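Side-chain contacts in Thiol:disulfide interchange protein DsbL (Escherichia coli, PDB 3C7M), which forms disulfide bonds in other proteins by passing on its own, working with DsbI to make an essential disulfide in the arylsulfate sulfotransferase AssT: residues A[8-13]-A[158-163]; A[33-38]-A[177-182]; A[41-46]-A[187-192]; A[165-168]-A[172-175]. All coordinates share one frame; numbering follows the deposited sequence.

Contact 1: A[8-13]-A[158-163]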
loop_
_atom_site.group_PDB
_atom_site.type_symbol
_atom_site.label_atom_id
_atom_site.label_comp_id
_atom_site.label_asym_id
_atom_site.label_seq_id
_atom_site.Cartn_x
_atom_site.Cartn_y
_atom_site.Cartn_z
ATOM N N MET A 8 8.144 -9.861 -13.842
ATOM C CA MET A 8 7.966 -11.311 -13.887
ATOM C C MET A 8 6.478 -11.638 -13.767
ATOM O O MET A 8 5.666 -10.775 -13.403
ATOM C CB MET A 8 8.809 -12.014 -12.815
ATOM C CG MET A 8 8.528 -11.601 -11.370
ATOM S SD MET A 8 7.112 -12.427 -10.609
ATOM C CE MET A 8 7.681 -14.127 -10.496
ATOM N N VAL A 9 6.121 -12.872 -14.099
ATOM C CA VAL A 9 4.741 -13.325 -14.014
ATOM C C VAL A 9 4.580 -14.168 -12.754
ATOM O O VAL A 9 5.277 -15.170 -12.572
ATOM C CB VAL A 9 4.317 -14.151 -15.256
ATOM C CG1 VAL A 9 2.852 -14.546 -15.160
ATOM C CG2 VAL A 9 4.569 -13.357 -16.542
ATOM N N LEU A 10 3.665 -13.746 -11.883
ATOM C CA LEU A 10 3.369 -14.478 -10.656
ATOM C C LEU A 10 2.790 -15.844 -10.990
ATOM O O LEU A 10 1.848 -15.953 -11.780
ATOM C CB LEU A 10 2.368 -13.708 -9.782
ATOM C CG LEU A 10 2.809 -12.366 -9.182
ATOM C CD1 LEU A 10 1.635 -11.673 -8.512
ATOM C CD2 LEU A 10 3.947 -12.550 -8.200
ATOM N N GLU A 11 3.348 -16.894 -10.393
ATOM C CA GLU A 11 2.808 -18.235 -10.618
ATOM C C GLU A 11 1.456 -18.380 -9.925
ATOM O O GLU A 11 0.560 -19.066 -10.426
ATOM C CB GLU A 11 3.792 -19.324 -10.173
ATOM C CG GLU A 11 3.402 -20.750 -10.604
ATOM C CD GLU A 11 3.335 -20.935 -12.116
ATOM O OE1 GLU A 11 4.058 -20.228 -12.851
ATOM O OE2 GLU A 11 2.553 -21.796 -12.571
ATOM N N LYS A 12 1.307 -17.721 -8.777
ATOM C CA LYS A 12 0.011 -17.646 -8.114
ATOM C C LYS A 12 -0.436 -16.181 -8.107
ATOM O O LYS A 12 0.004 -15.396 -7.265
ATOM C CB LYS A 12 0.075 -18.215 -6.693
ATOM C CG LYS A 12 -1.284 -18.278 -5.991
ATOM C CD LYS A 12 -1.163 -18.626 -4.517
ATOM C CE LYS A 12 -2.504 -18.467 -3.811
ATOM N NZ LYS A 12 -2.414 -18.715 -2.339
ATOM N N PRO A 13 -1.273 -15.802 -9.078
ATOM C CA PRO A 13 -1.755 -14.427 -9.142
ATOM C C PRO A 13 -2.566 -14.014 -7.918
ATOM O O PRO A 13 -3.057 -14.861 -7.169
ATOM C CB PRO A 13 -2.658 -14.434 -10.380
ATOM C CG PRO A 13 -2.138 -15.557 -11.219
ATOM C CD PRO A 13 -1.772 -16.605 -10.212
ATOM N N ALA A 158 5.465 -10.723 -1.575
ATOM C CA ALA A 158 6.668 -10.085 -1.049
ATOM C C ALA A 158 7.928 -10.960 -1.133
ATOM O O ALA A 158 9.042 -10.440 -1.109
ATOM C CB ALA A 158 6.439 -9.599 0.387
ATOM N N LYS A 159 7.741 -12.276 -1.224
ATOM C CA LYS A 159 8.857 -13.234 -1.309
ATOM C C LYS A 159 9.717 -13.092 -2.553
ATOM O O LYS A 159 10.916 -13.407 -2.532
ATOM C CB LYS A 159 8.328 -14.665 -1.319
ATOM C CG LYS A 159 7.737 -15.142 -0.026
ATOM C CD LYS A 159 7.187 -16.531 -0.239
ATOM C CE LYS A 159 6.619 -17.098 1.036
ATOM N NZ LYS A 159 6.132 -18.478 0.802
ATOM N N ILE A 160 9.100 -12.660 -3.648
ATOM C CA ILE A 160 9.756 -12.676 -4.949
ATOM C C ILE A 160 10.906 -11.677 -5.012
ATOM O O ILE A 160 12.039 -12.050 -5.330
ATOM C CB ILE A 160 8.739 -12.455 -6.081
ATOM C CG1 ILE A 160 7.808 -13.659 -6.159
ATOM C CG2 ILE A 160 9.448 -12.269 -7.419
ATOM C CD1 ILE A 160 6.369 -13.318 -6.152
ATOM N N GLN A 161 10.624 -10.415 -4.692
ATOM C CA GLN A 161 11.658 -9.382 -4.745
ATOM C C GLN A 161 11.471 -8.303 -3.677
ATOM O O GLN A 161 11.923 -7.167 -3.831
ATOM C CB GLN A 161 11.758 -8.789 -6.164
ATOM C CG GLN A 161 10.433 -8.286 -6.754
ATOM C CD GLN A 161 10.200 -6.821 -6.468
ATOM O OE1 GLN A 161 10.971 -5.961 -6.905
ATOM N NE2 GLN A 161 9.141 -6.523 -5.725
ATOM N N GLY A 162 10.824 -8.685 -2.577
ATOM C CA GLY A 162 10.649 -7.800 -1.433
ATOM C C GLY A 162 9.505 -6.825 -1.612
ATOM O O GLY A 162 8.628 -7.023 -2.451
ATOM N N VAL A 163 9.518 -5.776 -0.799
ATOM C CA VAL A 163 8.596 -4.659 -0.968
ATOM C C VAL A 163 9.397 -3.382 -1.245
ATOM O O VAL A 163 10.544 -3.263 -0.806
ATOM C CB VAL A 163 7.641 -4.486 0.250
ATOM C CG1 VAL A 163 6.601 -5.600 0.278
ATOM C CG2 VAL A 163 8.417 -4.430 1.567
#
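M8, whose thioether side chain lies against I160, is anchored by its backbone: M8 N probably hydrogen-bonds to the carbonyl oxygen of L173, which joins strand 7-9 to strand 172-174. No polar bond links the two segments themselves. What holds them together is a small apolar meeting in which the branches of I160 have separate partners. CG2 of I160 faces the curl of M8, with M8 SD 4.0 Å away and M8 CE at the same range. The methionine reaches it in a bent form: CG sits between the backbone N and the carbonyl carbon (chi1 59°), and the later bends at chi2 and chi3 bring CE round to the same methyl. The other branch of I160 goes to L10, where L10 CD2 and I160 CD1 are 3.3 Å apart. That is very close for two methyl carbons, and the end of I160 is turned away from a staggered position (chi2 129°), so the local fit is either strained or imperfectly modelled.

In terms of the thioredoxin fold, an edge strand of the central sheet and the residue that follows it meet the last turn of helix 154-161, which packs on one side of that sheet; L173 of the adjoining strand touches M8, L10 and I160 alike. G162 is the first residue to leave helical angles, with a positive phi of 81°. Q161, just before it, bonds through OE1 to T176 N, beyond strand 172-174, and through NE2 to P164 O. V163 follows and packs on C29 of the redox pair.

Contact 2: A[33-38]-A[177-182]; sequences YKYDKA and KSIKSI
Y35 and A38 lie on the helix that begins at the CxxC motif of the thioredoxin fold, whose C29 and C32 are reduced here, and they face the loop leading into the C-terminal helix. The ring of Y35 approaches I179 obliquely, with CE2 of Y35 4.3 Å from I179 CB. Its hydroxyl stops short of the loop backbone, and a water lying in the ring plane, at the edge, fills the gap. Y35 OH donates to this water over 2.7 Å, and the water in turn donates to I179 O at 2.7 Å, so the hydroxyl is tied to a loop carbonyl through one water rather than directly. Farther along, the methyl I182 CD1 comes to 3.6 Å from A38 O near the end of helix 30-38. I182 reaches it because CG1 stands opposite the carbonyl carbon, beside the backbone N (chi1 -72°). S181, immediately before, is the N-cap of helix 182-193 and bonds through OG to A184 N.

A triethylene glycol molecule, probably from the crystallisation liquor, rests near the Y35 side chain. Y35 also touches Y166, while I182 packs on P42, V43 and K46, so the Y35 end borders strand 165-168 and the I182 end borders helix 40-46.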
loop_
_atom_site.group_PDB
_atom_site.type_symbol
_atom_site.label_atom_id
_atom_site.label_comp_id
_atom_site.label_asym_id
_atom_site.label_seq_id
_atom_site.Cartn_x
_atom_site.Cartn_y
_atom_site.Cartn_z
ATOM N N TYR A 33 8.906 3.874 1.482
ATOM C CA TYR A 33 8.853 5.306 1.763
ATOM C C TYR A 33 9.466 6.094 0.601
ATOM O O TYR A 33 8.866 7.051 0.110
ATOM C CB TYR A 33 9.593 5.587 3.076
ATOM C CG TYR A 33 9.473 6.986 3.652
ATOM C CD1 TYR A 33 8.499 7.894 3.207
ATOM C CD2 TYR A 33 10.315 7.384 4.688
ATOM C CE1 TYR A 33 8.391 9.174 3.777
ATOM C CE2 TYR A 33 10.213 8.652 5.263
ATOM C CZ TYR A 33 9.257 9.540 4.808
ATOM O OH TYR A 33 9.161 10.788 5.386
ATOM N N LYS A 34 10.647 5.663 0.159
ATOM C CA LYS A 34 11.367 6.319 -0.937
ATOM C C LYS A 34 10.555 6.367 -2.228
ATOM O O LYS A 34 10.393 7.434 -2.829
ATOM C CB LYS A 34 12.709 5.627 -1.174
ATOM C CG LYS A 34 13.747 5.930 -0.106
ATOM N N TYR A 35 10.020 5.218 -2.635
ATOM C CA TYR A 35 9.199 5.160 -3.853
ATOM C C TYR A 35 7.855 5.894 -3.712
ATOM O O TYR A 35 7.346 6.450 -4.690
ATOM C CB TYR A 35 9.043 3.716 -4.363
ATOM C CG TYR A 35 10.310 3.151 -5.010
ATOM C CD1 TYR A 35 11.328 2.602 -4.233
ATOM C CD2 TYR A 35 10.491 3.172 -6.399
ATOM C CE1 TYR A 35 12.492 2.085 -4.812
ATOM C CE2 TYR A 35 11.657 2.657 -6.990
ATOM C CZ TYR A 35 12.654 2.116 -6.186
ATOM O OH TYR A 35 13.818 1.599 -6.736
ATOM N N ASP A 36 7.285 5.914 -2.503
ATOM C CA ASP A 36 6.046 6.668 -2.247
ATOM C C ASP A 36 6.271 8.179 -2.252
ATOM O O ASP A 36 5.338 8.957 -2.487
ATOM C CB ASP A 36 5.393 6.249 -0.924
ATOM C CG ASP A 36 4.611 4.952 -1.035
ATOM O OD1 ASP A 36 4.450 4.417 -2.153
ATOM O OD2 ASP A 36 4.153 4.451 0.008
ATOM N N LYS A 37 7.506 8.592 -1.977
ATOM C CA LYS A 37 7.855 10.005 -2.057
ATOM C C LYS A 37 8.085 10.413 -3.506
ATOM O O LYS A 37 7.771 11.543 -3.887
ATOM C CB LYS A 37 9.099 10.319 -1.222
ATOM C CG LYS A 37 8.827 10.383 0.276
ATOM C CD LYS A 37 10.029 10.902 1.051
ATOM C CE LYS A 37 11.040 9.804 1.342
ATOM N NZ LYS A 37 12.231 10.349 2.056
ATOM N N ALA A 38 8.612 9.486 -4.305
ATOM C CA ALA A 38 9.152 9.824 -5.625
ATOM C C ALA A 38 8.369 9.377 -6.861
ATOM O O ALA A 38 8.396 10.071 -7.885
ATOM C CB ALA A 38 10.596 9.348 -5.735
ATOM N N LYS A 177 13.803 -2.780 -8.701
ATOM C CA LYS A 177 15.168 -2.337 -9.026
ATOM C C LYS A 177 15.338 -1.869 -10.472
ATOM O O LYS A 177 16.320 -1.190 -10.786
ATOM C CB LYS A 177 16.189 -3.436 -8.695
ATOM C CG LYS A 177 16.052 -4.716 -9.505
ATOM C CD LYS A 177 17.200 -5.676 -9.207
ATOM C CE LYS A 177 16.955 -7.026 -9.856
ATOM N NZ LYS A 177 17.873 -8.073 -9.330
ATOM N N SER A 178 14.398 -2.233 -11.342
ATOM C CA SER A 178 14.460 -1.860 -12.758
ATOM C C SER A 178 13.835 -0.498 -13.033
ATOM O O SER A 178 13.998 0.045 -14.133
ATOM C CB SER A 178 13.780 -2.918 -13.635
ATOM O OG SER A 178 12.367 -2.848 -13.528
ATOM N N ILE A 179 13.120 0.041 -12.044
ATOM C CA ILE A 179 12.382 1.302 -12.214
ATOM C C ILE A 179 13.335 2.492 -12.265
ATOM O O ILE A 179 14.019 2.797 -11.289
ATOM C CB ILE A 179 11.336 1.516 -11.097
ATOM C CG1 ILE A 179 10.310 0.375 -11.104
ATOM C CG2 ILE A 179 10.652 2.893 -11.249
ATOM C CD1 ILE A 179 9.412 0.331 -9.871
ATOM N N LYS A 180 13.366 3.174 -13.405
ATOM C CA LYS A 180 14.326 4.265 -13.586
ATOM C C LYS A 180 13.703 5.656 -13.643
ATOM O O LYS A 180 14.396 6.653 -13.424
ATOM C CB LYS A 180 15.227 4.005 -14.795
ATOM C CG LYS A 180 16.155 2.794 -14.613
ATOM C CD LYS A 180 17.033 2.917 -13.354
ATOM C CE LYS A 180 17.181 1.585 -12.608
ATOM N NZ LYS A 180 17.785 0.504 -13.448
ATOM N N SER A 181 12.401 5.716 -13.919
ATOM C CA SER A 181 11.696 6.997 -13.980
ATOM C C SER A 181 10.187 6.827 -13.892
ATOM O O SER A 181 9.660 5.729 -14.089
ATOM C CB SER A 181 12.045 7.743 -15.272
ATOM O OG SER A 181 11.491 7.077 -16.394
ATOM N N ILE A 182 9.497 7.934 -13.613
ATOM C CA ILE A 182 8.041 7.962 -13.615
ATOM C C ILE A 182 7.513 7.569 -14.998
ATOM O O ILE A 182 6.631 6.723 -15.116
ATOM C CB ILE A 182 7.510 9.350 -13.192
ATOM C CG1 ILE A 182 7.728 9.566 -11.691
ATOM C CG2 ILE A 182 6.033 9.509 -13.540
ATOM C CD1 ILE A 182 7.737 11.030 -11.280
HETATM O O HOH W 1 14.969 1.502 -9.168
#

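Contact 3: A[41-46]-A[187-192]. With CD (cadmium ion), chain E.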
loop_
_atom_site.group_PDB
_atom_site.type_symbol
_atom_site.label_atom_id
_atom_site.label_comp_id
_atom_site.label_asym_id
_atom_site.label_seq_id
_atom_site.Cartn_x
_atom_site.Cartn_y
_atom_site.Cartn_z
ATOM N N GLY A 41 2.679 8.240 -6.499
ATOM C CA GLY A 41 1.615 9.167 -6.846
ATOM C C GLY A 41 1.584 9.557 -8.311
ATOM O O GLY A 41 0.571 9.339 -8.980
ATOM N N PRO A 42 2.682 10.162 -8.811
ATOM C CA PRO A 42 2.715 10.528 -10.221
ATOM C C PRO A 42 2.410 9.377 -11.166
ATOM O O PRO A 42 1.643 9.561 -12.104
ATOM C CB PRO A 42 4.139 11.048 -10.419
ATOM C CG PRO A 42 4.515 11.578 -9.084
ATOM C CD PRO A 42 3.889 10.617 -8.104
ATOM N N VAL A 43 2.966 8.192 -10.899
ATOM C CA VAL A 43 2.743 7.052 -11.791
ATOM C C VAL A 43 1.287 6.580 -11.754
ATOM O O VAL A 43 0.691 6.346 -12.806
ATOM C CB VAL A 43 3.728 5.882 -11.511
ATOM C CG1 VAL A 43 3.333 4.633 -12.283
ATOM C CG2 VAL A 43 5.136 6.279 -11.885
ATOM N N SER A 44 0.714 6.452 -10.556
ATOM C CA SER A 44 -0.672 5.995 -10.419
ATOM C C SER A 44 -1.648 6.973 -11.069
ATOM O O SER A 44 -2.631 6.565 -11.680
ATOM C CB SER A 44 -1.033 5.770 -8.950
ATOM O OG SER A 44 -0.141 4.853 -8.347
ATOM N N GLU A 45 -1.359 8.268 -10.951
ATOM C CA GLU A 45 -2.176 9.309 -11.565
ATOM C C GLU A 45 -2.162 9.162 -13.087
ATOM O O GLU A 45 -3.196 9.320 -13.754
ATOM C CB GLU A 45 -1.654 10.692 -11.143
ATOM C CG GLU A 45 -2.254 11.886 -11.888
ATOM C CD GLU A 45 -3.715 12.138 -11.560
ATOM O OE1 GLU A 45 -4.175 11.739 -10.466
ATOM O OE2 GLU A 45 -4.406 12.752 -12.402
ATOM N N LYS A 46 -0.991 8.844 -13.630
ATOM C CA LYS A 46 -0.827 8.697 -15.073
ATOM C C LYS A 46 -1.602 7.520 -15.641
ATOM O O LYS A 46 -2.042 7.572 -16.787
ATOM C CB LYS A 46 0.649 8.587 -15.451
ATOM C CG LYS A 46 1.398 9.911 -15.368
ATOM C CD LYS A 46 2.893 9.741 -15.578
ATOM C CE LYS A 46 3.245 9.315 -16.999
ATOM N NZ LYS A 46 2.735 10.288 -18.033
ATOM N N ASP A 187 4.925 3.736 -18.664
ATOM C CA ASP A 187 4.992 3.018 -19.945
ATOM C C ASP A 187 4.869 1.506 -19.718
ATOM O O ASP A 187 4.083 0.835 -20.392
ATOM C CB ASP A 187 6.310 3.300 -20.687
ATOM C CG ASP A 187 6.380 4.699 -21.289
ATOM O OD1 ASP A 187 5.495 5.543 -21.033
ATOM O OD2 ASP A 187 7.367 4.953 -22.016
ATOM N N LEU A 188 5.647 0.994 -18.761
ATOM C CA LEU A 188 5.654 -0.435 -18.449
ATOM C C LEU A 188 4.283 -0.908 -17.982
ATOM O O LEU A 188 3.786 -1.932 -18.454
ATOM C CB LEU A 188 6.718 -0.761 -17.399
ATOM C CG LEU A 188 6.748 -2.185 -16.831
ATOM C CD1 LEU A 188 6.923 -3.241 -17.923
ATOM C CD2 LEU A 188 7.856 -2.291 -15.811
ATOM N N ILE A 189 3.671 -0.157 -17.066
ATOM C CA ILE A 189 2.349 -0.518 -16.552
ATOM C C ILE A 189 1.313 -0.621 -17.674
ATOM O O ILE A 189 0.484 -1.534 -17.679
ATOM C CB ILE A 189 1.870 0.448 -15.435
ATOM C CG1 ILE A 189 2.682 0.232 -14.159
ATOM C CG2 ILE A 189 0.377 0.254 -15.144
ATOM C CD1 ILE A 189 2.594 1.400 -13.198
ATOM N N ARG A 190 1.363 0.323 -18.611
ATOM C CA ARG A 190 0.456 0.305 -19.758
ATOM C C ARG A 190 0.652 -0.918 -20.626
ATOM O O ARG A 190 -0.327 -1.522 -21.069
ATOM C CB ARG A 190 0.610 1.573 -20.591
ATOM C CG ARG A 190 0.134 2.764 -19.842
ATOM C CD ARG A 190 -0.270 3.886 -20.736
ATOM N NE ARG A 190 -0.975 4.865 -19.928
ATOM C CZ ARG A 190 -2.295 4.954 -19.842
ATOM N NH1 ARG A 190 -3.076 4.143 -20.554
ATOM N NH2 ARG A 190 -2.832 5.871 -19.055
ATOM N N GLU A 191 1.912 -1.277 -20.858
ATOM C CA GLU A 191 2.247 -2.478 -21.645
ATOM C C GLU A 191 1.691 -3.725 -20.953
ATOM O O GLU A 191 1.046 -4.564 -21.589
ATOM C CB GLU A 191 3.757 -2.615 -21.852
ATOM C CG GLU A 191 4.152 -3.966 -22.477
ATOM C CD GLU A 191 5.516 -3.970 -23.147
ATOM O OE1 GLU A 191 6.228 -2.946 -23.095
ATOM O OE2 GLU A 191 5.871 -5.015 -23.736
ATOM N N LEU A 192 1.909 -3.816 -19.645
ATOM C CA LEU A 192 1.445 -4.966 -18.871
ATOM C C LEU A 192 -0.070 -5.067 -18.827
ATOM O O LEU A 192 -0.626 -6.172 -18.877
ATOM C CB LEU A 192 2.023 -4.932 -17.449
ATOM C CG LEU A 192 3.544 -5.106 -17.364
ATOM C CD1 LEU A 192 4.045 -4.959 -15.930
ATOM C CD2 LEU A 192 3.979 -6.447 -17.973
HETATM CD CD CD E . 6.909 7.191 -22.297
HETATM O O HOH W 2 0.796 6.814 -18.642
#
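R190 reaches across to K46 with a side chain that leaves CB with CG opposite the carbonyl carbon (chi1 -67°) and then runs extended from CG to NE. At NE it meets a water 2.9 Å away, which accepts the bond; the same water makes a weak, long link to K46 O. Beyond CZ, the tip uses NH2: it donates to K46 O over 2.9 Å with an N-H...O angle of 145°, and the oxygen sits at the guanidinium edge close to its plane. The same NH2 also forms a salt bridge with D49 OD1, so its two partners are a backbone carbonyl and a carboxylate. The arginine is modelled in two conformers, of which this is one. Because K46 lies at the C-terminal end of helix 40-46, the positive group would be expected to find the carbonyl favourable.

Deeper in, V43 and I189 carry the apolar half of the contact. The methyl V43 CG1 lies about 3.4 Å from I189 CD1, a close fit whose exact value is doubtful; V43 sends this methyl away from its backbone N (chi1 171°). I189 also packs on I174 and L21, strand residues of the sheet behind it.

Nearer the surface, D187 holds a cadmium ion by both carboxylate oxygens, with D187 OD2 2.3 Å and D187 OD1 2.5 Å from the metal, and D183 also binds this ion through OD1. The whole is the pairing, familiar from thioredoxin folds, of the continuation of the active-site helix with the C-terminal helix on one side of the central sheet.

Contact 4: A[165-168]-A[172-175]; sequences AYVV and YLIY
V168 and Y172 form an antiparallel hydrogen-bonded pair next to the turn of a beta hairpin, and V167 and L173 the neighbouring non-hydrogen-bonded pair. The strand axes approach to 4.6 Å and make an angle of 147°, so they splay somewhat from strict antiparallel. V168 N donates to Y172 O at 2.8 Å, Y172 N returns to V168 O at 3.1 Å, and I174 N donates to Y166 O at 2.8 Å. Where the strands part further, a water takes over from the missing fourth bond: it accepts from Y166 N at 2.8 Å and donates to I174 O.

On the face shared with V167, L173 carries the packing. Its CG stands opposite the backbone N (chi1 172°) and the second torsion (chi2 53°) turns CD1 back toward the partner strand, where this methyl lies 3.7 Å from A165 CB and 3.9 Å from V167 CG2. V157 of helix 154-161 touches A165 on this side. On the other face V168 CB and Y172 CB lie 4.3 Å apart, while I174 CD1 touches Y166 CB. Helix 182-193 packs there, with L188 and I189 against I174, and the hydroxyl of Y166 bonds to T40 OG1.

Across the hairpin the polar bonds come from main-chain atoms and one bridging water, while the side chains meet through carbon, an interior in which pairing of the strands satisfies buried amides and the apolar faces take the helices.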
loop_
_atom_site.group_PDB
_atom_site.type_symbol
_atom_site.label_atom_id
_atom_site.label_comp_id
_atom_site.label_asym_id
_atom_site.label_seq_id
_atom_site.Cartn_x
_atom_site.Cartn_y
_atom_site.Cartn_z
ATOM N N ALA A 165 6.128 -3.938 -3.905
ATOM C CA ALA A 165 5.837 -4.850 -5.003
ATOM C C ALA A 165 4.646 -4.287 -5.779
ATOM O O ALA A 165 3.495 -4.332 -5.315
ATOM C CB ALA A 165 5.556 -6.250 -4.466
ATOM N N TYR A 166 4.936 -3.731 -6.955
ATOM C CA TYR A 166 3.896 -3.199 -7.832
ATOM C C TYR A 166 3.447 -4.281 -8.796
ATOM O O TYR A 166 4.257 -4.813 -9.561
ATOM C CB TYR A 166 4.399 -1.994 -8.617
ATOM C CG TYR A 166 4.795 -0.807 -7.772
ATOM C CD1 TYR A 166 6.100 -0.673 -7.302
ATOM C CD2 TYR A 166 3.878 0.210 -7.479
ATOM C CE1 TYR A 166 6.487 0.438 -6.546
ATOM C CE2 TYR A 166 4.262 1.328 -6.725
ATOM C CZ TYR A 166 5.568 1.431 -6.266
ATOM O OH TYR A 166 5.978 2.512 -5.508
ATOM N N VAL A 167 2.159 -4.596 -8.736
ATOM C CA VAL A 167 1.568 -5.691 -9.499
ATOM C C VAL A 167 0.451 -5.170 -10.405
ATOM O O VAL A 167 -0.440 -4.448 -9.959
ATOM C CB VAL A 167 1.004 -6.782 -8.551
ATOM C CG1 VAL A 167 0.373 -7.921 -9.353
ATOM C CG2 VAL A 167 2.104 -7.330 -7.628
ATOM N N VAL A 168 0.505 -5.540 -11.680
ATOM C CA VAL A 168 -0.516 -5.139 -12.637
ATOM C C VAL A 168 -1.478 -6.290 -12.878
ATOM O O VAL A 168 -1.052 -7.400 -13.230
ATOM C CB VAL A 168 0.116 -4.697 -13.983
ATOM C CG1 VAL A 168 -0.955 -4.238 -14.962
ATOM C CG2 VAL A 168 1.128 -3.584 -13.755
ATOM N N TYR A 172 1.239 -9.458 -13.087
ATOM C CA TYR A 172 2.557 -9.019 -13.535
ATOM C C TYR A 172 3.235 -8.185 -12.471
ATOM O O TYR A 172 2.820 -7.061 -12.204
ATOM C CB TYR A 172 2.434 -8.235 -14.849
ATOM C CG TYR A 172 1.738 -9.026 -15.937
ATOM C CD1 TYR A 172 2.413 -10.038 -16.623
ATOM C CD2 TYR A 172 0.408 -8.775 -16.267
ATOM C CE1 TYR A 172 1.776 -10.784 -17.617
ATOM C CE2 TYR A 172 -0.242 -9.520 -17.263
ATOM C CZ TYR A 172 0.457 -10.520 -17.929
ATOM O OH TYR A 172 -0.168 -11.252 -18.920
ATOM N N LEU A 173 4.273 -8.753 -11.862
ATOM C CA LEU A 173 5.022 -8.088 -10.811
ATOM C C LEU A 173 6.217 -7.337 -11.392
ATOM O O LEU A 173 7.139 -7.933 -11.967
ATOM C CB LEU A 173 5.483 -9.105 -9.757
ATOM C CG LEU A 173 6.448 -8.646 -8.653
ATOM C CD1 LEU A 173 5.952 -7.419 -7.915
ATOM C CD2 LEU A 173 6.683 -9.768 -7.653
ATOM N N ILE A 174 6.211 -6.020 -11.235
ATOM C CA ILE A 174 7.349 -5.226 -11.679
ATOM C C ILE A 174 8.560 -5.473 -10.774
ATOM O O ILE A 174 8.407 -5.640 -9.565
ATOM C CB ILE A 174 6.984 -3.728 -11.726
ATOM C CG1 ILE A 174 5.863 -3.520 -12.758
ATOM C CG2 ILE A 174 8.222 -2.857 -12.021
ATOM C CD1 ILE A 174 5.216 -2.144 -12.733
ATOM N N TYR A 175 9.756 -5.539 -11.356
ATOM C CA TYR A 175 10.964 -5.568 -10.543
ATOM C C TYR A 175 11.312 -4.142 -10.129
ATOM O O TYR A 175 11.703 -3.313 -10.963
ATOM C CB TYR A 175 12.143 -6.222 -11.288
ATOM C CG TYR A 175 12.091 -7.738 -11.294
ATOM C CD1 TYR A 175 12.265 -8.463 -10.114
ATOM C CD2 TYR A 175 11.861 -8.445 -12.472
ATOM C CE1 TYR A 175 12.210 -9.851 -10.107
ATOM C CE2 TYR A 175 11.810 -9.838 -12.478
ATOM C CZ TYR A 175 11.978 -10.530 -11.291
ATOM O OH TYR A 175 11.921 -11.910 -11.301
HETATM O O HOH W 3 7.620 -3.715 -7.837
#

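From the N terminus, strand 7-9 opens contact 1, and the active-site helix and helix 40-46 then open contacts 2 and 3. Helix 154-161 closes contact 1 across 144 residues, many of them helical. Contact 4 follows as a local hairpin, after contact 1 in series and within the spans of contacts 2 and 3. The loop at 177-182 then closes contact 2 and helix 182-193 closes contact 3, so contacts 1, 2 and 3 all cross one another. Contact 4 is the common meeting place: it touches all the others. Contact 1 joins the edge strand to a helix on one side of the sheet, while contacts 2 and 3 join the C-terminal loop and helix to helices on the other.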